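PDB 1Q1R: putidaredoxin reductase from Pseudomonas putida, which is an FAD-dependent reductase that probably passes electrons from NADH to putidaredoxin, the iron-sulfur partner of the cytochrome P450cam monooxygenase. Local coordinates for residues 31-36 and 76-81; 81-86 and 93-98; 349-354 and 399-404. One frame throughout, in Å; residues are numbered along the deposited sequence.

Interaction 1 of 3, residues 31-36 and 76-81; sequences NIRLVG and QLLGGT. With FAD (flavin-adenine dinucleotide), chain C.
Gln76 brings OE1 of its amide over one face of the Arg33 guanidinium, displaced toward the rim and 3.1 Å from Arg33 NH2. Because OE1 lies above the plane that holds the N-H bonds, none points at it; the two planes are 61° apart, and the pair makes a close polar contact over the face, not a hydrogen bond. Gln76 gets there with CG anti to its own carbonyl carbon (chi1 -53°) and an extended chain beyond, which carries the amide back across the neighbouring strand. Its NE2 then donates to a water that also accepts from Ile32 N, while ND2 of Asn31 turns to Asn6. Further along, Val35 and Leu78 project together from this face, with Val35 CG2 4.2 Å from Leu78 CB. On the opposite face Leu34 and Leu77 meet through CB and CD1 at 3.8 Å.

Beneath the side chains the strands run parallel, edge strand 75-78 beside 31-35, in the beta-alpha-beta unit of the Rossmann-type FAD domain. Leu34 is gripped from both ends: its N donates to Gln76 O and its O accepts from Leu78 N, each at 2.7 Å. Past the strand ends Gly36 O takes the N-H of Thr81 at 2.8 Å, closing the turn through Gly79 and Gly80. Gly36 CA lies 3.6 Å from FAD N3A and Thr81 O 3.4 Å from C2A, so these backbones border the adenine. Chemically, backbone bonds fix the register here, whereas Arg33 and Gln76 add a polar contact that is probably weaker, and Arg33 NE is left buried without a partner.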
loop_
_atom_site.group_PDB
_atom_site.type_symbol
_atom_site.label_atom_id
_atom_site.label_comp_id
_atom_site.label_asym_id
_atom_site.label_seq_id
_atom_site.Cartn_x
_atom_site.Cartn_y
_atom_site.Cartn_z
ATOM N N ASN A 31 -1.837 29.070 6.341
ATOM C CA ASN A 31 -0.508 28.477 6.316
ATOM C C ASN A 31 -0.583 26.957 6.376
ATOM O O ASN A 31 -1.428 26.390 7.072
ATOM C CB ASN A 31 0.320 28.996 7.489
ATOM C CG ASN A 31 0.616 30.474 7.375
ATOM O OD1 ASN A 31 1.444 30.892 6.563
ATOM N ND2 ASN A 31 -0.069 31.278 8.178
ATOM N N ILE A 32 0.311 26.307 5.640
ATOM C CA ILE A 32 0.360 24.851 5.598
ATOM C C ILE A 32 1.746 24.372 6.015
ATOM O O ILE A 32 2.750 24.744 5.412
ATOM C CB ILE A 32 0.065 24.330 4.177
ATOM C CG1 ILE A 32 -1.276 24.888 3.689
ATOM C CG2 ILE A 32 0.049 22.802 4.173
ATOM C CD1 ILE A 32 -1.590 24.566 2.244
ATOM N N ARG A 33 1.797 23.548 7.053
ATOM C CA ARG A 33 3.069 23.023 7.525
ATOM C C ARG A 33 3.133 21.510 7.420
ATOM O O ARG A 33 2.325 20.805 8.018
ATOM C CB ARG A 33 3.321 23.432 8.980
ATOM C CG ARG A 33 4.401 24.488 9.142
ATOM C CD ARG A 33 5.096 24.361 10.492
ATOM N NE ARG A 33 6.333 25.140 10.550
ATOM C CZ ARG A 33 6.381 26.465 10.639
ATOM N NH1 ARG A 33 5.257 27.171 10.684
ATOM N NH2 ARG A 33 7.553 27.087 10.678
ATOM N N LEU A 34 4.098 21.021 6.647
ATOM C CA LEU A 34 4.311 19.591 6.485
ATOM C C LEU A 34 5.457 19.237 7.411
ATOM O O LEU A 34 6.525 19.833 7.323
ATOM C CB LEU A 34 4.710 19.254 5.049
ATOM C CG LEU A 34 3.632 18.861 4.041
ATOM C CD1 LEU A 34 4.273 18.707 2.679
ATOM C CD2 LEU A 34 2.959 17.553 4.466
ATOM N N VAL A 35 5.237 18.281 8.303
ATOM C CA VAL A 35 6.278 17.874 9.233
ATOM C C VAL A 35 6.450 16.365 9.172
ATOM O O VAL A 35 5.495 15.620 9.368
ATOM C CB VAL A 35 5.917 18.284 10.676
ATOM C CG1 VAL A 35 7.069 17.945 11.616
ATOM C CG2 VAL A 35 5.601 19.775 10.727
ATOM N N GLY A 36 7.669 15.916 8.891
ATOM C CA GLY A 36 7.916 14.489 8.815
ATOM C C GLY A 36 9.266 14.096 9.378
ATOM O O GLY A 36 10.212 14.887 9.351
ATOM N N GLN A 76 5.262 24.922 3.768
ATOM C CA GLN A 76 6.462 24.768 4.575
ATOM C C GLN A 76 6.740 23.297 4.851
ATOM O O GLN A 76 5.918 22.596 5.439
ATOM C CB GLN A 76 6.304 25.533 5.891
ATOM C CG GLN A 76 5.904 26.989 5.694
ATOM C CD GLN A 76 5.661 27.707 7.005
ATOM O OE1 GLN A 76 6.575 27.868 7.816
ATOM N NE2 GLN A 76 4.423 28.140 7.223
ATOM N N LEU A 77 7.906 22.835 4.413
ATOM C CA LEU A 77 8.300 21.449 4.604
ATOM C C LEU A 77 9.348 21.377 5.707
ATOM O O LEU A 77 10.414 21.983 5.608
ATOM C CB LEU A 77 8.856 20.883 3.293
ATOM C CG LEU A 77 9.301 19.421 3.245
ATOM C CD1 LEU A 77 8.149 18.505 3.623
ATOM C CD2 LEU A 77 9.801 19.102 1.843
ATOM N N LEU A 78 9.032 20.639 6.763
ATOM C CA LEU A 78 9.940 20.494 7.893
ATOM C C LEU A 78 10.315 19.022 8.034
ATOM O O LEU A 78 9.643 18.265 8.737
ATOM C CB LEU A 78 9.253 20.989 9.170
ATOM C CG LEU A 78 10.112 21.662 10.243
ATOM C CD1 LEU A 78 9.247 21.933 11.469
ATOM C CD2 LEU A 78 11.296 20.785 10.613
ATOM N N GLY A 79 11.391 18.624 7.360
ATOM C CA GLY A 79 11.833 17.240 7.407
ATOM C C GLY A 79 12.747 16.909 8.569
ATOM O O GLY A 79 13.127 17.787 9.341
ATOM N N GLY A 80 13.094 15.630 8.690
ATOM C CA GLY A 80 13.964 15.178 9.762
ATOM C C GLY A 80 13.458 15.572 11.136
ATOM O O GLY A 80 14.234 15.692 12.080
ATOM N N THR A 81 12.148 15.758 11.252
ATOM C CA THR A 81 11.555 16.169 12.515
ATOM C C THR A 81 10.431 15.246 12.955
ATOM O O THR A 81 9.446 15.062 12.241
ATOM C CB THR A 81 11.011 17.595 12.413
ATOM O OG1 THR A 81 12.053 18.454 11.944
ATOM C CG2 THR A 81 10.536 18.089 13.771
HETATM P PA FAD C . 3.753 6.689 4.436
HETATM O O1A FAD C . 4.240 5.691 5.417
HETATM O O2A FAD C . 4.248 6.612 3.042
HETATM O O5B FAD C . 4.051 8.164 4.984
HETATM C C5B FAD C . 3.941 8.492 6.374
HETATM C C4B FAD C . 5.151 9.352 6.778
HETATM O O4B FAD C . 4.882 10.021 8.062
HETATM C C3B FAD C . 6.394 8.479 7.011
HETATM O O3B FAD C . 7.555 9.181 6.547
HETATM C C2B FAD C . 6.450 8.357 8.514
HETATM O O2B FAD C . 7.797 8.138 8.946
HETATM C C1B FAD C . 5.992 9.737 8.943
HETATM N N9A FAD C . 5.622 9.837 10.381
HETATM C C8A FAD C . 4.911 8.949 11.098
HETATM N N7A FAD C . 4.811 9.386 12.359
HETATM C C5A FAD C . 5.454 10.548 12.440
HETATM C C6A FAD C . 5.690 11.452 13.478
HETATM N N6A FAD C . 5.230 11.205 14.702
HETATM N N1A FAD C . 6.401 12.580 13.228
HETATM C C2A FAD C . 6.880 12.836 12.002
HETATM N N3A FAD C . 6.667 11.978 10.994
HETATM C C4A FAD C . 5.962 10.837 11.188
HETATM N N1 FAD C . 0.367 1.157 -3.545
HETATM C C2 FAD C . -0.309 0.991 -4.760
HETATM O O2 FAD C . -1.462 1.403 -4.883
HETATM N N3 FAD C . 0.345 0.365 -5.836
HETATM C C4 FAD C . 1.678 -0.088 -5.690
HETATM O O4 FAD C . 2.252 -0.593 -6.652
HETATM C C4X FAD C . 2.352 0.077 -4.469
HETATM N N5 FAD C . 3.654 -0.308 -4.333
HETATM C C5X FAD C . 4.361 -0.097 -3.184
HETATM C C6 FAD C . 5.714 -0.486 -3.097
HETATM C C7 FAD C . 6.453 -0.244 -1.917
HETATM C C7M FAD C . 7.919 -0.710 -1.836
HETATM C C8 FAD C . 5.832 0.400 -0.816
HETATM C C8M FAD C . 6.609 0.704 0.474
HETATM C C9 FAD C . 4.483 0.786 -0.904
HETATM C C9A FAD C . 3.744 0.539 -2.081
HETATM N N10 FAD C . 2.383 0.936 -2.194
HETATM C C10 FAD C . 1.690 0.705 -3.400
HETATM C "C1'" FAD C . 1.684 1.582 -1.041
HETATM C "C2'" FAD C . 1.583 3.095 -1.249
HETATM O "O2'" FAD C . 2.869 3.603 -1.619
HETATM C "C3'" FAD C . 1.087 3.797 0.029
HETATM O "O3'" FAD C . -0.150 3.200 0.439
HETATM C "C4'" FAD C . 0.881 5.296 -0.220
HETATM O "O4'" FAD C . 2.115 5.886 -0.637
HETATM C "C5'" FAD C . 0.381 6.032 1.036
HETATM O "O5'" FAD C . 1.396 6.136 2.048
HETATM P P FAD C . 1.147 7.133 3.296
HETATM O O1P FAD C . 1.553 8.493 2.886
HETATM O O2P FAD C . -0.243 6.933 3.762
HETATM O O3P FAD C . 2.135 6.566 4.454
HETATM O O HOH W 1 2.485 28.143 4.778
#

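Interaction 2 of 3, residues 81-86 and 93-98; sequences TQVTAI and VILSDG. With FAD (flavin-adenine dinucleotide), chain C.
Val83 packs against both Val93 and Leu95 at the apolar centre of this beta hairpin, made of strands 83-87 and 92-95. Its two methyls divide the work: CG1, anti to the backbone N, lies 3.9 Å from Val93 CB, and CG2 meets Leu95 CD2 at 3.8 Å. The forked end of Leu95 also straddles the methyl of Thr81, whose CG2 is 3.6 Å from CD1 and nearly as near to CD2. Val35 of the adjoining parallel sheet closes over this cluster. With an alanine here in place of Val83 both methyls are gone, which would probably leave a gap against Val93 and Leu95 and beside the adenine.

Outward from the core the backbone pairing is antiparallel but interrupted by a classic beta bulge, in which two residues, Thr84 and Ala85, are set against the single Ile94. Ile94 N donates to Ala85 O at 2.7 Å, almost straight at 174°. Ile94 O is shared: Thr84 N reaches it at 2.7 Å, Thr84 OG1 comes in from above the carbonyl plane at 3.1 Å, and Ala85 N adds a weak bond. The hydroxyl can do this because chi1 of 53° tucks OG1 between the backbone N and carbonyl carbon, leaving CG2 to rest on Ser96. Beyond the bulge Ser96 N bonds Gln82 O, and a type I turn from Leu95 to Gly98 leads away.

The other backbone edge of Val83 reads the cofactor's adenine much as a base-pairing partner would: FAD N6A donates to Val83 O at 2.8 Å, and Val83 N donates to FAD N1A with an angle of 175°.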
loop_
_atom_site.group_PDB
_atom_site.type_symbol
_atom_site.label_atom_id
_atom_site.label_comp_id
_atom_site.label_asym_id
_atom_site.label_seq_id
_atom_site.Cartn_x
_atom_site.Cartn_y
_atom_site.Cartn_z
ATOM N N THR A 81 12.148 15.758 11.252
ATOM C CA THR A 81 11.555 16.169 12.515
ATOM C C THR A 81 10.431 15.246 12.955
ATOM O O THR A 81 9.446 15.062 12.241
ATOM C CB THR A 81 11.011 17.595 12.413
ATOM O OG1 THR A 81 12.053 18.454 11.944
ATOM C CG2 THR A 81 10.536 18.089 13.771
ATOM N N GLN A 82 10.589 14.674 14.143
ATOM C CA GLN A 82 9.599 13.765 14.691
ATOM C C GLN A 82 8.624 14.468 15.630
ATOM O O GLN A 82 9.034 15.200 16.528
ATOM C CB GLN A 82 10.292 12.638 15.454
ATOM C CG GLN A 82 9.329 11.685 16.141
ATOM C CD GLN A 82 10.005 10.819 17.188
ATOM O OE1 GLN A 82 9.357 9.999 17.843
ATOM N NE2 GLN A 82 11.312 11.001 17.357
ATOM N N VAL A 83 7.332 14.250 15.406
ATOM C CA VAL A 83 6.302 14.822 16.264
ATOM C C VAL A 83 6.116 13.774 17.359
ATOM O O VAL A 83 5.773 12.624 17.072
ATOM C CB VAL A 83 4.974 15.028 15.501
ATOM C CG1 VAL A 83 3.890 15.495 16.461
ATOM C CG2 VAL A 83 5.165 16.055 14.390
ATOM N N THR A 84 6.360 14.166 18.608
ATOM C CA THR A 84 6.256 13.234 19.727
ATOM C C THR A 84 4.933 13.251 20.483
ATOM O O THR A 84 4.611 12.297 21.185
ATOM C CB THR A 84 7.393 13.471 20.742
ATOM O OG1 THR A 84 7.411 14.853 21.124
ATOM C CG2 THR A 84 8.739 13.102 20.134
ATOM N N ALA A 85 4.166 14.324 20.348
ATOM C CA ALA A 85 2.896 14.393 21.054
ATOM C C ALA A 85 1.972 15.476 20.528
ATOM O O ALA A 85 2.406 16.425 19.876
ATOM C CB ALA A 85 3.143 14.605 22.550
ATOM N N ILE A 86 0.687 15.315 20.823
ATOM C CA ILE A 86 -0.326 16.276 20.414
ATOM C C ILE A 86 -1.021 16.794 21.667
ATOM O O ILE A 86 -1.368 16.018 22.553
ATOM C CB ILE A 86 -1.407 15.630 19.518
ATOM C CG1 ILE A 86 -0.765 14.934 18.317
ATOM C CG2 ILE A 86 -2.383 16.695 19.042
ATOM C CD1 ILE A 86 -1.735 14.090 17.524
ATOM N N VAL A 93 1.336 20.668 18.413
ATOM C CA VAL A 93 1.995 19.389 18.221
ATOM C C VAL A 93 3.395 19.611 18.782
ATOM O O VAL A 93 4.012 20.645 18.525
ATOM C CB VAL A 93 2.079 18.990 16.724
ATOM C CG1 VAL A 93 0.697 18.599 16.212
ATOM C CG2 VAL A 93 2.641 20.139 15.904
ATOM N N ILE A 94 3.881 18.656 19.567
ATOM C CA ILE A 94 5.201 18.780 20.167
ATOM C C ILE A 94 6.253 18.013 19.382
ATOM O O ILE A 94 6.086 16.828 19.096
ATOM C CB ILE A 94 5.206 18.263 21.621
ATOM C CG1 ILE A 94 4.080 18.934 22.418
ATOM C CG2 ILE A 94 6.563 18.535 22.261
ATOM C CD1 ILE A 94 4.119 20.446 22.407
ATOM N N LEU A 95 7.340 18.700 19.044
ATOM C CA LEU A 95 8.433 18.096 18.296
ATOM C C LEU A 95 9.434 17.488 19.267
ATOM O O LEU A 95 9.469 17.858 20.441
ATOM C CB LEU A 95 9.110 19.152 17.419
ATOM C CG LEU A 95 8.166 19.868 16.447
ATOM C CD1 LEU A 95 8.952 20.811 15.554
ATOM C CD2 LEU A 95 7.423 18.840 15.607
ATOM N N SER A 96 10.242 16.552 18.782
ATOM C CA SER A 96 11.231 15.892 19.626
ATOM C C SER A 96 12.225 16.862 20.263
ATOM O O SER A 96 12.797 16.566 21.311
ATOM C CB SER A 96 11.990 14.834 18.824
ATOM O OG SER A 96 12.597 15.403 17.680
ATOM N N ASP A 97 12.424 18.017 19.633
ATOM C CA ASP A 97 13.354 19.022 20.147
ATOM C C ASP A 97 12.698 19.893 21.217
ATOM O O ASP A 97 13.312 20.827 21.729
ATOM C CB ASP A 97 13.854 19.912 19.005
ATOM C CG ASP A 97 12.809 20.910 18.541
ATOM O OD1 ASP A 97 11.628 20.521 18.425
ATOM O OD2 ASP A 97 13.164 22.082 18.284
ATOM N N GLY A 98 11.448 19.586 21.549
ATOM C CA GLY A 98 10.743 20.359 22.556
ATOM C C GLY A 98 9.903 21.475 21.962
ATOM O O GLY A 98 9.044 22.039 22.639
HETATM P PA FAD C . 3.753 6.689 4.436
HETATM O O1A FAD C . 4.240 5.691 5.417
HETATM O O2A FAD C . 4.248 6.612 3.042
HETATM O O5B FAD C . 4.051 8.164 4.984
HETATM C C5B FAD C . 3.941 8.492 6.374
HETATM C C4B FAD C . 5.151 9.352 6.778
HETATM O O4B FAD C . 4.882 10.021 8.062
HETATM C C3B FAD C . 6.394 8.479 7.011
HETATM O O3B FAD C . 7.555 9.181 6.547
HETATM C C2B FAD C . 6.450 8.357 8.514
HETATM O O2B FAD C . 7.797 8.138 8.946
HETATM C C1B FAD C . 5.992 9.737 8.943
HETATM N N9A FAD C . 5.622 9.837 10.381
HETATM C C8A FAD C . 4.911 8.949 11.098
HETATM N N7A FAD C . 4.811 9.386 12.359
HETATM C C5A FAD C . 5.454 10.548 12.440
HETATM C C6A FAD C . 5.690 11.452 13.478
HETATM N N6A FAD C . 5.230 11.205 14.702
HETATM N N1A FAD C . 6.401 12.580 13.228
HETATM C C2A FAD C . 6.880 12.836 12.002
HETATM N N3A FAD C . 6.667 11.978 10.994
HETATM C C4A FAD C . 5.962 10.837 11.188
HETATM N N1 FAD C . 0.367 1.157 -3.545
HETATM C C2 FAD C . -0.309 0.991 -4.760
HETATM O O2 FAD C . -1.462 1.403 -4.883
HETATM N N3 FAD C . 0.345 0.365 -5.836
HETATM C C4 FAD C . 1.678 -0.088 -5.690
HETATM O O4 FAD C . 2.252 -0.593 -6.652
HETATM C C4X FAD C . 2.352 0.077 -4.469
HETATM N N5 FAD C . 3.654 -0.308 -4.333
HETATM C C5X FAD C . 4.361 -0.097 -3.184
HETATM C C6 FAD C . 5.714 -0.486 -3.097
HETATM C C7 FAD C . 6.453 -0.244 -1.917
HETATM C C7M FAD C . 7.919 -0.710 -1.836
HETATM C C8 FAD C . 5.832 0.400 -0.816
HETATM C C8M FAD C . 6.609 0.704 0.474
HETATM C C9 FAD C . 4.483 0.786 -0.904
HETATM C C9A FAD C . 3.744 0.539 -2.081
HETATM N N10 FAD C . 2.383 0.936 -2.194
HETATM C C10 FAD C . 1.690 0.705 -3.400
HETATM C "C1'" FAD C . 1.684 1.582 -1.041
HETATM C "C2'" FAD C . 1.583 3.095 -1.249
HETATM O "O2'" FAD C . 2.869 3.603 -1.619
HETATM C "C3'" FAD C . 1.087 3.797 0.029
HETATM O "O3'" FAD C . -0.150 3.200 0.439
HETATM C "C4'" FAD C . 0.881 5.296 -0.220
HETATM O "O4'" FAD C . 2.115 5.886 -0.637
HETATM C "C5'" FAD C . 0.381 6.032 1.036
HETATM O "O5'" FAD C . 1.396 6.136 2.048
HETATM P P FAD C . 1.147 7.133 3.296
HETATM O O1P FAD C . 1.553 8.493 2.886
HETATM O O2P FAD C . -0.243 6.933 3.762
HETATM O O3P FAD C . 2.135 6.566 4.454
#

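Interaction 3 of 3, residues 349-354 and 399-404; sequences RIIVRG and NLLGDE
Arg353 stretches its side chain across the backbone of Leu401, with CB, CG and CD all passing close to the carbonyl oxygen before the guanidinium turns in to bind it. The chain is fully extended, CG anti to the backbone N (chi1 -178°), and only the last torsion bends the head round. NH1 then donates to Leu401 O at 2.9 Å with an angle of 164°. That oxygen lies in the guanidinium plane, but seen from the acceptor the donor stands well above the carbonyl plane. The same NH1 makes a second, weak bond to Asp403 O at 3.0 Å, so one nitrogen spans the carbonyls of Leu401, in the short, weakly bonded helix, and of Asp403 just beyond. Glu404 crosses the arginine obliquely, CG to CG at 3.9 Å, and its CA sits over one guanidinium face. The carboxylate does not pair with Arg353: OE2 makes a salt bridge to Arg379, and NE of Arg353 makes one to Glu382.

Gly402 lets the backbones come close. Its CA approaches Arg353 CA to 4.1 Å, where a side chain would run into Ile351 and the carbonyl of Val352; Ile351 instead rests its CG2 on Gly402 N at 3.6 Å. Gly354 is the glycine against which the Glu404 carboxylate lies, OE1 3.3 Å from its CA, and a CB there would be tight against OE2. Bound water knits the margins together, one molecule joining Val352 O, Gly354 N and Gly402 O, another linking Arg349 NH2 to Asn399 OD1.

Strand 349-353 is an outermost strand of the antiparallel sheet in the reductase C-terminal region, hydrogen-bonded to strand 360-367. The 399-404 segment packs beside it, with Leu400 and Leu401 reaching helix 408-421, whose Ile411 also touches Arg353.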
loop_
_atom_site.group_PDB
_atom_site.type_symbol
_atom_site.label_atom_id
_atom_site.label_comp_id
_atom_site.label_asym_id
_atom_site.label_seq_id
_atom_site.Cartn_x
_atom_site.Cartn_y
_atom_site.Cartn_z
ATOM N N ARG A 349 -17.526 -17.569 -3.895
ATOM C CA ARG A 349 -17.196 -18.178 -5.177
ATOM C C ARG A 349 -16.576 -17.187 -6.147
ATOM O O ARG A 349 -16.798 -15.981 -6.059
ATOM C CB ARG A 349 -18.422 -18.816 -5.830
ATOM C CG ARG A 349 -19.468 -17.840 -6.328
ATOM C CD ARG A 349 -20.151 -18.416 -7.554
ATOM N NE ARG A 349 -21.335 -17.657 -7.938
ATOM C CZ ARG A 349 -21.958 -17.795 -9.103
ATOM N NH1 ARG A 349 -21.505 -18.663 -10.000
ATOM N NH2 ARG A 349 -23.037 -17.071 -9.367
ATOM N N ILE A 350 -15.790 -17.715 -7.070
ATOM C CA ILE A 350 -15.139 -16.885 -8.061
ATOM C C ILE A 350 -15.517 -17.380 -9.444
ATOM O O ILE A 350 -15.871 -18.547 -9.626
ATOM C CB ILE A 350 -13.601 -16.934 -7.932
ATOM C CG1 ILE A 350 -13.080 -18.282 -8.431
ATOM C CG2 ILE A 350 -13.191 -16.715 -6.480
ATOM C CD1 ILE A 350 -11.575 -18.345 -8.571
ATOM N N ILE A 351 -15.453 -16.477 -10.409
ATOM C CA ILE A 351 -15.748 -16.806 -11.791
ATOM C C ILE A 351 -14.569 -16.277 -12.588
ATOM O O ILE A 351 -14.252 -15.087 -12.531
ATOM C CB ILE A 351 -17.056 -16.135 -12.274
ATOM C CG1 ILE A 351 -18.241 -16.677 -11.468
ATOM C CG2 ILE A 351 -17.252 -16.393 -13.763
ATOM C CD1 ILE A 351 -19.576 -16.094 -11.859
ATOM N N VAL A 352 -13.903 -17.169 -13.307
ATOM C CA VAL A 352 -12.754 -16.784 -14.103
ATOM C C VAL A 352 -13.177 -16.511 -15.537
ATOM O O VAL A 352 -13.831 -17.338 -16.170
ATOM C CB VAL A 352 -11.681 -17.894 -14.100
ATOM C CG1 VAL A 352 -10.480 -17.465 -14.938
ATOM C CG2 VAL A 352 -11.269 -18.208 -12.668
ATOM N N ARG A 353 -12.809 -15.338 -16.036
ATOM C CA ARG A 353 -13.125 -14.948 -17.398
ATOM C C ARG A 353 -11.803 -14.979 -18.154
ATOM O O ARG A 353 -10.975 -14.078 -18.016
ATOM C CB ARG A 353 -13.729 -13.540 -17.415
ATOM C CG ARG A 353 -14.141 -13.051 -18.796
ATOM C CD ARG A 353 -14.604 -11.600 -18.735
ATOM N NE ARG A 353 -14.945 -11.082 -20.054
ATOM C CZ ARG A 353 -16.114 -11.279 -20.661
ATOM N NH1 ARG A 353 -17.068 -11.982 -20.063
ATOM N NH2 ARG A 353 -16.324 -10.777 -21.871
ATOM N N GLY A 354 -11.613 -16.029 -18.944
ATOM C CA GLY A 354 -10.378 -16.197 -19.688
ATOM C C GLY A 354 -9.652 -17.393 -19.101
ATOM O O GLY A 354 -10.148 -18.010 -18.162
ATOM N N ASN A 399 -23.887 -15.700 -14.502
ATOM C CA ASN A 399 -23.713 -16.754 -15.494
ATOM C C ASN A 399 -23.102 -16.316 -16.825
ATOM O O ASN A 399 -22.815 -17.151 -17.674
ATOM C CB ASN A 399 -25.046 -17.475 -15.732
ATOM C CG ASN A 399 -25.612 -18.084 -14.455
ATOM O OD1 ASN A 399 -24.862 -18.542 -13.586
ATOM N ND2 ASN A 399 -26.938 -18.101 -14.338
ATOM N N LEU A 400 -22.894 -15.016 -17.012
ATOM C CA LEU A 400 -22.289 -14.543 -18.255
ATOM C C LEU A 400 -20.901 -13.945 -18.027
ATOM O O LEU A 400 -20.136 -13.760 -18.970
ATOM C CB LEU A 400 -23.183 -13.501 -18.925
ATOM C CG LEU A 400 -24.497 -13.972 -19.552
ATOM C CD1 LEU A 400 -25.242 -12.771 -20.114
ATOM C CD2 LEU A 400 -24.212 -14.981 -20.652
ATOM N N LEU A 401 -20.575 -13.650 -16.775
ATOM C CA LEU A 401 -19.282 -13.049 -16.467
ATOM C C LEU A 401 -18.094 -13.859 -16.994
ATOM O O LEU A 401 -17.097 -13.285 -17.436
ATOM C CB LEU A 401 -19.147 -12.826 -14.956
ATOM C CG LEU A 401 -20.103 -11.799 -14.339
ATOM C CD1 LEU A 401 -19.882 -11.753 -12.829
ATOM C CD2 LEU A 401 -19.871 -10.418 -14.953
ATOM N N GLY A 402 -18.206 -15.184 -16.964
ATOM C CA GLY A 402 -17.118 -16.020 -17.445
ATOM C C GLY A 402 -17.186 -16.347 -18.929
ATOM O O GLY A 402 -16.290 -17.007 -19.469
ATOM N N ASP A 403 -18.240 -15.880 -19.591
ATOM C CA ASP A 403 -18.442 -16.128 -21.020
ATOM C C ASP A 403 -17.753 -15.061 -21.869
ATOM O O ASP A 403 -18.276 -13.957 -22.037
ATOM C CB ASP A 403 -19.938 -16.128 -21.343
ATOM C CG ASP A 403 -20.232 -16.625 -22.744
ATOM O OD1 ASP A 403 -19.343 -16.523 -23.619
ATOM O OD2 ASP A 403 -21.359 -17.109 -22.970
ATOM N N GLU A 404 -16.601 -15.400 -22.431
ATOM C CA GLU A 404 -15.851 -14.450 -23.238
ATOM C C GLU A 404 -16.454 -14.096 -24.590
ATOM O O GLU A 404 -15.977 -13.181 -25.264
ATOM C CB GLU A 404 -14.418 -14.944 -23.419
ATOM C CG GLU A 404 -13.640 -14.960 -22.114
ATOM C CD GLU A 404 -12.155 -15.079 -22.333
ATOM O OE1 GLU A 404 -11.695 -16.175 -22.716
ATOM O OE2 GLU A 404 -11.452 -14.068 -22.129
HETATM O O HOH W 2 -25.451 -17.612 -10.964
HETATM O O HOH W 3 -13.791 -18.035 -19.221
#

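From the N terminus, interaction 1 comes first: it closes the 39-residue excursion between 31-36 and 76-81 and completes the edge of the parallel FAD-domain sheet. Interaction 2 follows in series, sharing Thr81, and closes the short hairpin from 81-86 to 93-98. The two touch, Val35 CG1 lying 3.9 Å from Val83 CG2, and together they tie the parallel sheet to the antiparallel one beside the adenine of FAD. Interaction 3 opens much later, bridging 44 residues between 349-354 and 399-404 within the C-terminal region. None nests or crosses; interaction 3 lies across the chain's centre, about 49 Å from interaction 1, centre to centre.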